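Local coordinates for flavoprotein (Thermotoga maritima, PDB 5V8S) that probably transfers electrons through an FMN-binding flavodoxin-like domain to a di-iron centre held in a metallo-beta-lactamase-like domain, as an oxidoreductase of the flavo-di-iron family, at residues V268-D273 with A322-V327; N350-V355 with K379-S384; P354-G359 with E399-L404. The protein carries 1 engineered substitution. All blocks are in the same frame, centred on the assembly; numbering follows the deposited sequence.

Interaction 1 (V268-D273 with A322-V327); sequences VTVIYD and ALIFGV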
loop_
_atom_site.group_PDB
_atom_site.type_symbol
_atom_site.label_atom_id
_atom_site.label_comp_id
_atom_site.label_asym_id
_atom_site.label_seq_id
_atom_site.Cartn_x
_atom_site.Cartn_y
_atom_site.Cartn_z
ATOM N N VAL A 268 0.138 3.294 23.679
ATOM C CA VAL A 268 1.044 3.903 22.713
ATOM C C VAL A 268 1.035 3.014 21.479
ATOM O O VAL A 268 1.108 1.787 21.598
ATOM C CB VAL A 268 2.468 4.032 23.302
ATOM C CG1 VAL A 268 3.452 4.527 22.257
ATOM C CG2 VAL A 268 2.449 4.977 24.510
ATOM N N THR A 269 0.942 3.615 20.299
ATOM C CA THR A 269 0.999 2.848 19.056
ATOM C C THR A 269 2.355 3.075 18.393
ATOM O O THR A 269 2.781 4.219 18.207
ATOM C CB THR A 269 -0.185 3.161 18.119
ATOM O OG1 THR A 269 -1.408 2.801 18.772
ATOM C CG2 THR A 269 -0.116 2.355 16.853
ATOM N N VAL A 270 3.030 1.977 18.081
ATOM C CA VAL A 270 4.393 1.971 17.553
ATOM C C VAL A 270 4.309 1.450 16.130
ATOM O O VAL A 270 3.814 0.337 15.897
ATOM C CB VAL A 270 5.304 1.065 18.390
ATOM C CG1 VAL A 270 6.740 1.114 17.855
ATOM C CG2 VAL A 270 5.253 1.465 19.856
ATOM N N ILE A 271 4.801 2.245 15.184
ATOM C CA ILE A 271 4.654 1.968 13.762
ATOM C C ILE A 271 6.034 2.106 13.131
ATOM O O ILE A 271 6.633 3.184 13.195
ATOM C CB ILE A 271 3.675 2.952 13.098
ATOM C CG1 ILE A 271 2.299 2.902 13.745
ATOM C CG2 ILE A 271 3.568 2.669 11.593
ATOM C CD1 ILE A 271 1.512 4.154 13.480
ATOM N N TYR A 272 6.526 1.041 12.503
ATOM C CA TYR A 272 7.855 1.132 11.917
ATOM C C TYR A 272 8.017 0.228 10.712
ATOM O O TYR A 272 7.302 -0.761 10.534
ATOM C CB TYR A 272 8.944 0.830 12.952
ATOM C CG TYR A 272 8.987 -0.567 13.530
ATOM C CD1 TYR A 272 8.219 -0.909 14.642
ATOM C CD2 TYR A 272 9.886 -1.513 13.063
ATOM C CE1 TYR A 272 8.281 -2.169 15.190
ATOM C CE2 TYR A 272 9.954 -2.778 13.619
ATOM C CZ TYR A 272 9.173 -3.097 14.704
ATOM O OH TYR A 272 9.254 -4.353 15.294
ATOM N N ASP A 273 9.003 0.582 9.884
ATOM C CA ASP A 273 9.442 -0.250 8.771
ATOM C C ASP A 273 10.899 -0.640 8.979
ATOM O O ASP A 273 11.748 0.221 9.233
ATOM C CB ASP A 273 9.185 0.388 7.377
ATOM C CG ASP A 273 9.876 1.749 7.157
ATOM O OD1 ASP A 273 10.401 2.364 8.110
ATOM O OD2 ASP A 273 9.871 2.204 5.967
ATOM N N ALA A 322 0.047 8.480 22.486
ATOM C CA ALA A 322 1.197 8.926 21.715
ATOM C C ALA A 322 1.455 7.914 20.617
ATOM O O ALA A 322 1.012 6.764 20.688
ATOM C CB ALA A 322 2.453 9.051 22.592
ATOM N N LEU A 323 2.204 8.354 19.611
ATOM C CA LEU A 323 2.683 7.486 18.546
ATOM C C LEU A 323 4.207 7.474 18.545
ATOM O O LEU A 323 4.856 8.472 18.869
ATOM C CB LEU A 323 2.220 7.969 17.161
ATOM C CG LEU A 323 0.725 8.204 16.960
ATOM C CD1 LEU A 323 0.448 8.618 15.524
ATOM C CD2 LEU A 323 -0.055 6.952 17.330
ATOM N N ILE A 324 4.769 6.334 18.181
ATOM C CA ILE A 324 6.212 6.207 18.015
ATOM C C ILE A 324 6.461 5.641 16.629
ATOM O O ILE A 324 5.897 4.599 16.275
ATOM C CB ILE A 324 6.862 5.304 19.079
ATOM C CG1 ILE A 324 6.693 5.919 20.464
ATOM C CG2 ILE A 324 8.356 5.118 18.760
ATOM C CD1 ILE A 324 7.443 5.240 21.520
ATOM N N PHE A 325 7.310 6.315 15.857
ATOM C CA PHE A 325 7.637 5.904 14.498
ATOM C C PHE A 325 9.093 5.466 14.420
ATOM O O PHE A 325 9.970 6.099 15.017
ATOM C CB PHE A 325 7.413 7.052 13.516
ATOM C CG PHE A 325 5.975 7.401 13.343
ATOM C CD1 PHE A 325 5.160 6.626 12.533
ATOM C CD2 PHE A 325 5.439 8.485 13.998
ATOM C CE1 PHE A 325 3.819 6.927 12.397
ATOM C CE2 PHE A 325 4.103 8.800 13.864
ATOM C CZ PHE A 325 3.294 8.024 13.058
ATOM N N GLY A 326 9.340 4.362 13.714
ATOM C CA GLY A 326 10.689 3.955 13.359
ATOM C C GLY A 326 10.806 3.950 11.841
ATOM O O GLY A 326 10.028 3.263 11.169
ATOM N N VAL A 327 11.761 4.705 11.297
ATOM C CA VAL A 327 11.795 5.057 9.884
ATOM C C VAL A 327 13.123 4.603 9.278
ATOM O O VAL A 327 14.194 5.092 9.667
ATOM C CB VAL A 327 11.605 6.571 9.698
ATOM C CG1 VAL A 327 11.647 6.922 8.247
ATOM C CG2 VAL A 327 10.306 7.029 10.362
#

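Interaction 2 (N350-V355 with K379-S384); sequences NYEKPV and KFRILS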
loop_
_atom_site.group_PDB
_atom_site.type_symbol
_atom_site.label_atom_id
_atom_site.label_comp_id
_atom_site.label_asym_id
_atom_site.label_seq_id
_atom_site.Cartn_x
_atom_site.Cartn_y
_atom_site.Cartn_z
ATOM N N ASN A 350 -5.590 13.057 12.111
ATOM C CA ASN A 350 -4.719 14.192 12.375
ATOM C C ASN A 350 -5.083 14.776 13.738
ATOM O O ASN A 350 -5.959 15.632 13.856
ATOM C CB ASN A 350 -4.888 15.218 11.268
ATOM C CG ASN A 350 -3.800 16.255 11.276
ATOM O OD1 ASN A 350 -2.776 16.073 11.921
ATOM N ND2 ASN A 350 -4.015 17.352 10.569
ATOM N N TYR A 351 -4.382 14.318 14.777
ATOM C CA TYR A 351 -4.671 14.680 16.161
ATOM C C TYR A 351 -3.469 15.369 16.787
ATOM O O TYR A 351 -2.320 15.116 16.404
ATOM C CB TYR A 351 -4.956 13.424 17.001
ATOM C CG TYR A 351 -6.213 12.680 16.628
ATOM C CD1 TYR A 351 -7.457 13.096 17.104
ATOM C CD2 TYR A 351 -6.171 11.553 15.815
ATOM C CE1 TYR A 351 -8.593 12.419 16.779
ATOM C CE2 TYR A 351 -7.324 10.879 15.480
ATOM C CZ TYR A 351 -8.537 11.313 15.978
ATOM O OH TYR A 351 -9.668 10.624 15.640
ATOM N N GLU A 352 -3.736 16.202 17.804
ATOM C CA GLU A 352 -2.663 16.874 18.544
ATOM C C GLU A 352 -2.196 15.941 19.660
ATOM O O GLU A 352 -2.568 16.070 20.823
ATOM C CB GLU A 352 -3.101 18.235 19.074
ATOM C CG GLU A 352 -1.927 19.043 19.644
ATOM C CD GLU A 352 -2.344 20.260 20.449
ATOM O OE1 GLU A 352 -3.454 20.785 20.220
ATOM O OE2 GLU A 352 -1.546 20.688 21.316
ATOM N N LYS A 353 -1.358 14.983 19.286
ATOM C CA LYS A 353 -0.786 14.000 20.189
ATOM C C LYS A 353 0.730 14.037 20.084
ATOM O O LYS A 353 1.280 14.343 19.018
ATOM C CB LYS A 353 -1.257 12.577 19.849
ATOM C CG LYS A 353 -2.755 12.371 20.063
ATOM C CD LYS A 353 -3.281 11.059 19.525
ATOM C CE LYS A 353 -4.791 10.921 19.700
ATOM N NZ LYS A 353 -5.132 10.690 21.115
ATOM N N PRO A 354 1.433 13.729 21.166
ATOM C CA PRO A 354 2.894 13.678 21.095
ATOM C C PRO A 354 3.392 12.464 20.334
ATOM O O PRO A 354 2.768 11.399 20.322
ATOM C CB PRO A 354 3.314 13.607 22.561
ATOM C CG PRO A 354 2.123 13.112 23.282
ATOM C CD PRO A 354 0.923 13.517 22.533
ATOM N N VAL A 355 4.561 12.637 19.719
ATOM C CA VAL A 355 5.179 11.620 18.877
ATOM C C VAL A 355 6.671 11.572 19.174
ATOM O O VAL A 355 7.299 12.605 19.417
ATOM C CB VAL A 355 4.951 11.939 17.380
ATOM C CG1 VAL A 355 5.716 11.007 16.451
ATOM C CG2 VAL A 355 3.443 11.918 17.071
ATOM N N LYS A 379 -0.929 18.418 13.301
ATOM C CA LYS A 379 -1.219 18.700 14.685
ATOM C C LYS A 379 -0.362 17.863 15.605
ATOM O O LYS A 379 -0.245 18.204 16.786
ATOM C CB LYS A 379 -2.694 18.446 14.976
ATOM C CG LYS A 379 -3.651 19.344 14.195
ATOM C CD LYS A 379 -5.077 19.253 14.753
ATOM C CE LYS A 379 -6.119 19.123 13.647
ATOM N NZ LYS A 379 -7.519 19.000 14.179
ATOM N N PHE A 380 0.267 16.795 15.096
ATOM C CA PHE A 380 1.109 15.990 15.966
ATOM C C PHE A 380 2.298 16.819 16.417
ATOM O O PHE A 380 2.793 17.684 15.684
ATOM C CB PHE A 380 1.582 14.712 15.270
ATOM C CG PHE A 380 0.500 13.693 15.081
ATOM C CD1 PHE A 380 0.145 12.834 16.113
ATOM C CD2 PHE A 380 -0.178 13.601 13.876
ATOM C CE1 PHE A 380 -0.874 11.902 15.944
ATOM C CE2 PHE A 380 -1.190 12.673 13.696
ATOM C CZ PHE A 380 -1.549 11.825 14.722
ATOM N N ARG A 381 2.747 16.552 17.638
ATOM C CA ARG A 381 3.865 17.260 18.251
ATOM C C ARG A 381 5.033 16.299 18.421
ATOM O O ARG A 381 4.979 15.391 19.260
ATOM C CB ARG A 381 3.449 17.849 19.591
ATOM C CG ARG A 381 2.342 18.883 19.441
ATOM C CD ARG A 381 2.868 20.103 18.688
ATOM N NE ARG A 381 1.857 21.131 18.487
ATOM C CZ ARG A 381 1.346 21.874 19.460
ATOM N NH1 ARG A 381 1.736 21.686 20.714
ATOM N NH2 ARG A 381 0.436 22.799 19.180
ATOM N N ILE A 382 6.094 16.518 17.651
ATOM C CA ILE A 382 7.276 15.662 17.726
ATOM C C ILE A 382 8.111 16.104 18.919
ATOM O O ILE A 382 8.609 17.232 18.952
ATOM C CB ILE A 382 8.100 15.719 16.435
ATOM C CG1 ILE A 382 7.256 15.271 15.239
ATOM C CG2 ILE A 382 9.342 14.835 16.595
ATOM C CD1 ILE A 382 7.924 15.530 13.904
ATOM N N LEU A 383 8.281 15.210 19.891
ATOM C CA LEU A 383 9.034 15.570 21.088
ATOM C C LEU A 383 10.532 15.504 20.862
ATOM O O LEU A 383 11.277 16.328 21.399
ATOM C CB LEU A 383 8.677 14.646 22.247
ATOM C CG LEU A 383 7.207 14.600 22.617
ATOM C CD1 LEU A 383 7.047 13.738 23.869
ATOM C CD2 LEU A 383 6.689 16.002 22.867
ATOM N N SER A 384 10.989 14.523 20.094
ATOM C CA SER A 384 12.407 14.394 19.807
ATOM C C SER A 384 12.585 13.482 18.611
ATOM O O SER A 384 11.685 12.724 18.234
ATOM C CB SER A 384 13.199 13.822 20.990
ATOM O OG SER A 384 12.853 12.468 21.219
HETATM O O HOH W 1 -8.131 17.041 16.113
#

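Interaction 3 (P354-G359 with E399-L404); sequences PVLVFG and EEAISL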
loop_
_atom_site.group_PDB
_atom_site.type_symbol
_atom_site.label_atom_id
_atom_site.label_comp_id
_atom_site.label_asym_id
_atom_site.label_seq_id
_atom_site.Cartn_x
_atom_site.Cartn_y
_atom_site.Cartn_z
ATOM N N PRO A 354 1.433 13.729 21.166
ATOM C CA PRO A 354 2.894 13.678 21.095
ATOM C C PRO A 354 3.392 12.464 20.334
ATOM O O PRO A 354 2.768 11.399 20.322
ATOM C CB PRO A 354 3.314 13.607 22.561
ATOM C CG PRO A 354 2.123 13.112 23.282
ATOM C CD PRO A 354 0.923 13.517 22.533
ATOM N N VAL A 355 4.561 12.637 19.719
ATOM C CA VAL A 355 5.179 11.620 18.877
ATOM C C VAL A 355 6.671 11.572 19.174
ATOM O O VAL A 355 7.299 12.605 19.417
ATOM C CB VAL A 355 4.951 11.939 17.380
ATOM C CG1 VAL A 355 5.716 11.007 16.451
ATOM C CG2 VAL A 355 3.443 11.918 17.071
ATOM N N LEU A 356 7.238 10.369 19.138
ATOM C CA LEU A 356 8.682 10.177 19.059
ATOM C C LEU A 356 9.014 9.638 17.679
ATOM O O LEU A 356 8.308 8.764 17.171
ATOM C CB LEU A 356 9.176 9.133 20.063
ATOM C CG LEU A 356 9.007 9.435 21.549
ATOM C CD1 LEU A 356 9.486 8.257 22.386
ATOM C CD2 LEU A 356 9.740 10.723 21.919
ATOM N N VAL A 357 10.111 10.125 17.096
ATOM C CA VAL A 357 10.606 9.633 15.820
ATOM C C VAL A 357 11.988 9.041 16.046
ATOM O O VAL A 357 12.852 9.682 16.656
ATOM C CB VAL A 357 10.652 10.736 14.746
ATOM C CG1 VAL A 357 11.260 10.177 13.432
ATOM C CG2 VAL A 357 9.267 11.308 14.509
ATOM N N PHE A 358 12.160 7.800 15.615
ATOM C CA PHE A 358 13.454 7.146 15.504
ATOM C C PHE A 358 13.713 6.949 14.018
ATOM O O PHE A 358 12.852 6.445 13.297
ATOM C CB PHE A 358 13.438 5.773 16.196
ATOM C CG PHE A 358 13.259 5.819 17.695
ATOM C CD1 PHE A 358 12.021 6.051 18.256
ATOM C CD2 PHE A 358 14.321 5.580 18.543
ATOM C CE1 PHE A 358 11.864 6.077 19.640
ATOM C CE2 PHE A 358 14.167 5.609 19.921
ATOM C CZ PHE A 358 12.941 5.858 20.473
ATOM N N GLY A 359 14.885 7.331 13.549
ATOM C CA GLY A 359 15.145 7.228 12.124
ATOM C C GLY A 359 16.600 6.962 11.832
ATOM O O GLY A 359 17.489 7.442 12.545
ATOM N N GLU A 399 16.343 5.092 25.953
ATOM C CA GLU A 399 15.733 5.328 27.256
ATOM C C GLU A 399 15.417 6.805 27.457
ATOM O O GLU A 399 14.377 7.146 28.037
ATOM C CB GLU A 399 16.666 4.802 28.350
ATOM C CG GLU A 399 16.357 3.365 28.760
ATOM C CD GLU A 399 15.059 3.257 29.565
ATOM O OE1 GLU A 399 14.323 2.258 29.406
ATOM O OE2 GLU A 399 14.779 4.178 30.366
ATOM N N GLU A 400 16.305 7.696 27.000
ATOM C CA GLU A 400 16.050 9.129 27.123
ATOM C C GLU A 400 14.779 9.518 26.387
ATOM O O GLU A 400 13.985 10.325 26.887
ATOM C CB GLU A 400 17.221 9.947 26.568
ATOM C CG GLU A 400 18.410 10.049 27.485
ATOM C CD GLU A 400 19.579 10.798 26.855
ATOM O OE1 GLU A 400 19.520 11.104 25.642
ATOM O OE2 GLU A 400 20.556 11.065 27.591
ATOM N N ALA A 401 14.574 8.964 25.193
ATOM C CA ALA A 401 13.400 9.331 24.411
ATOM C C ALA A 401 12.135 8.847 25.095
ATOM O O ALA A 401 11.150 9.581 25.182
ATOM C CB ALA A 401 13.496 8.746 23.005
ATOM N N ILE A 402 12.134 7.599 25.561
ATOM C CA ILE A 402 10.954 7.083 26.243
ATOM C C ILE A 402 10.693 7.863 27.531
ATOM O O ILE A 402 9.538 8.151 27.872
ATOM C CB ILE A 402 11.077 5.566 26.486
ATOM C CG1 ILE A 402 11.389 4.813 25.185
ATOM C CG2 ILE A 402 9.796 5.038 27.121
ATOM C CD1 ILE A 402 10.489 5.130 24.024
ATOM N N SER A 403 11.752 8.222 28.267
ATOM C CA SER A 403 11.572 9.042 29.465
ATOM C C SER A 403 10.989 10.410 29.131
ATOM O O SER A 403 10.163 10.942 29.883
ATOM C CB SER A 403 12.900 9.219 30.190
ATOM O OG SER A 403 13.354 7.993 30.726
ATOM N N LEU A 404 11.416 11.003 28.018
ATOM C CA LEU A 404 10.856 12.281 27.592
ATOM C C LEU A 404 9.363 12.154 27.329
ATOM O O LEU A 404 8.570 13.016 27.738
ATOM C CB LEU A 404 11.586 12.751 26.335
ATOM C CG LEU A 404 11.279 14.150 25.808
ATOM C CD1 LEU A 404 11.738 15.189 26.807
ATOM C CD2 LEU A 404 11.948 14.353 24.451
#

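Interaction 1 (V268-D273 with A322-V327)
Strands 268-273 and 322-327 run side by side in the same direction, their short axes 4.6 Å apart and only 10° from parallel. Five backbone hydrogen bonds join them in the alternating parallel pattern: Thr269 N gives to Ala322 O, Ile324 N to Thr269 O, Ile271 N to Ile324 O, Gly326 N to Ile271 O and Asp273 N to Gly326 O. The shortest is Ile271 N to Ile324 O at 2.8 Å. Several acceptors also take a CA-H...O contact; Phe325 CA lies 3.2 Å from Ile271 O.

On one face of the sheet Ile271 and Phe325 point the same way, side by side, and Ile271 CD1 meets Phe325 CE1 obliquely at 3.8 Å. Leu323 CD2 leans back to Thr269 CB, 3.9 Å away, while Thr269 OG1 bonds Ser320. Helix 336-348 packs on this face through Ile271 and Phe325. The other face carries Val268, Val270 and Ile324. Val268 CG1 stands anti to its own N (chi1 174°) and reaches Ile324 CG1 at 4.0 Å. Farther along, Tyr272 CB presses on the backbone of Gly326, 3.6 Å from Gly326 CA; with no side chain there, Tyr272 CA and Gly326 CA are 4.3 Å apart. The tyrosine ring leads away from the neighbouring strand, and its OH bonds Glu280.

Every touching residue is buried, and the pair joins the central strand 322-327 to its neighbour 267-273 in a five-stranded parallel sheet of order 2-1-3-4-5, the signature of the flavodoxin-like fold.

Interaction 2 (N350-V355 with K379-S384)
Backbone hydrogen bonds zip Lys353-Val355 to Arg381-Leu383 in parallel: Arg381 N gives to Lys353 O, Val355 N to Arg381 O and Leu383 N to Val355 O. The last is nearly straight, 2.8 Å between Leu383 N and Val355 O with 172° at the hydrogen. Val355 N to Arg381 O is equally short but more bent, at 141°. Ahead of the strands, where Glu352 centres an inverse gamma turn, the side chain of Asn350 takes over: Lys379 N donates to Asn350 OD1 at 3.3 Å, tilted from the amide plane.

Backbone oxygens and apolar groups both surround the Phe380 ring. Tyr351 O sits over the centre of one face, 3.3 Å above its plane, whereas Lys353 O lies at the edge near CD1. The apolar contact is Val355 CG2, beside its own backbone N because CG1 takes the anti place (chi1 173°); it comes obliquely to Phe380 CD1 at 3.6 Å. Leu323 of the next strand also packs on this ring. On the opposite face of the sheet Pro354 CB rests on Leu383 CD1, 4.0 Å away, and Leu405 of helix 395-409 adjoins Leu383.

Charged and water-mediated contacts lie on the solvent side. Glu352 OE2 stands over one face of the Arg381 guanidinium, 3.5 Å from Arg381 NH1, so this salt bridge rests on charge alone. Lys379 NZ gives to a water, which bonds Asn350 O weakly; that oxygen also accepts from Lys218.

Directed backbone bonds and the buried Phe380 ring therefore join the two strands of the beta-alpha-beta unit 354-360, 371-376, 381-388, whose last strand is outermost in the sheet within this chain; the ion pair probably adds little directional grip.

Interaction 3 (P354-G359 with E399-L404)
Leu356 and Phe358, alternate residues of strand 354-359, meet Ala401 and Ile402 of helix 399-404, which runs almost antiparallel to the strand (171°) with the axes 9.5 Å apart. The tight part is small. Leu356 CD1 fits against the helix backbone, 3.5 Å from Ala401 O, and touches Ile402 CD1 at 3.7 Å, the two side chains crossing at about a right angle. Ile402 is bent at its second torsion (chi2 -51°), which turns CD1 toward the sheet. Phe358 brings the far end of its ring: CZ lies 3.9 Å from Ala401 CB, obliquely, while Ile402 CD1 stands at the ring edge, near its plane. The short side chain of Ala401 lets the helix settle close, at 7.2 Å between Leu356 CA and Ala401 CA. Ile324 of the adjoining strand touches Leu356, Phe358 and Ile402 and extends the apolar layer.

The loose end is exposed Leu404, whose CD2 stays 4.9 Å from Leu356 CD2; Glu400 is exposed too. Glu399 and Ser403 turn from the strand to other partners: Glu399 OE1 bonds Ser289 of helix 278-292, and Ser403 OG bonds Glu399 O at 3.0 Å and also Lys293. Ser403 N reaches Glu399 O from the opposite face of its carbonyl plane.

Contacts across this interface are van der Waals, so apolar packing rather than polar pairing probably holds this helix on one face of the flavodoxin-like sheet.

How the interactions relate
All three contacts belong to the flavodoxin-like part of the chain, with centres 10 to 12 Å apart. Along the chain interaction 1 closes before the other two open, and interactions 2 and 3 both start on strand 354-360 and share Pro354 and Val355. Strands 267-273, 322-327, 354-360 and 381-388 follow one another across a single parallel sheet, so interactions 1 and 2 are separate strand pairings, bridged by the pairing of 322-327 with 354-360 through probable backbone hydrogen bonds such as Leu323 N to Pro354 O. Interaction 3 lays the C-terminal helix 395-409 on that sheet. Together they tie sheet and helix into the alpha/beta sandwich that in this family binds FMN.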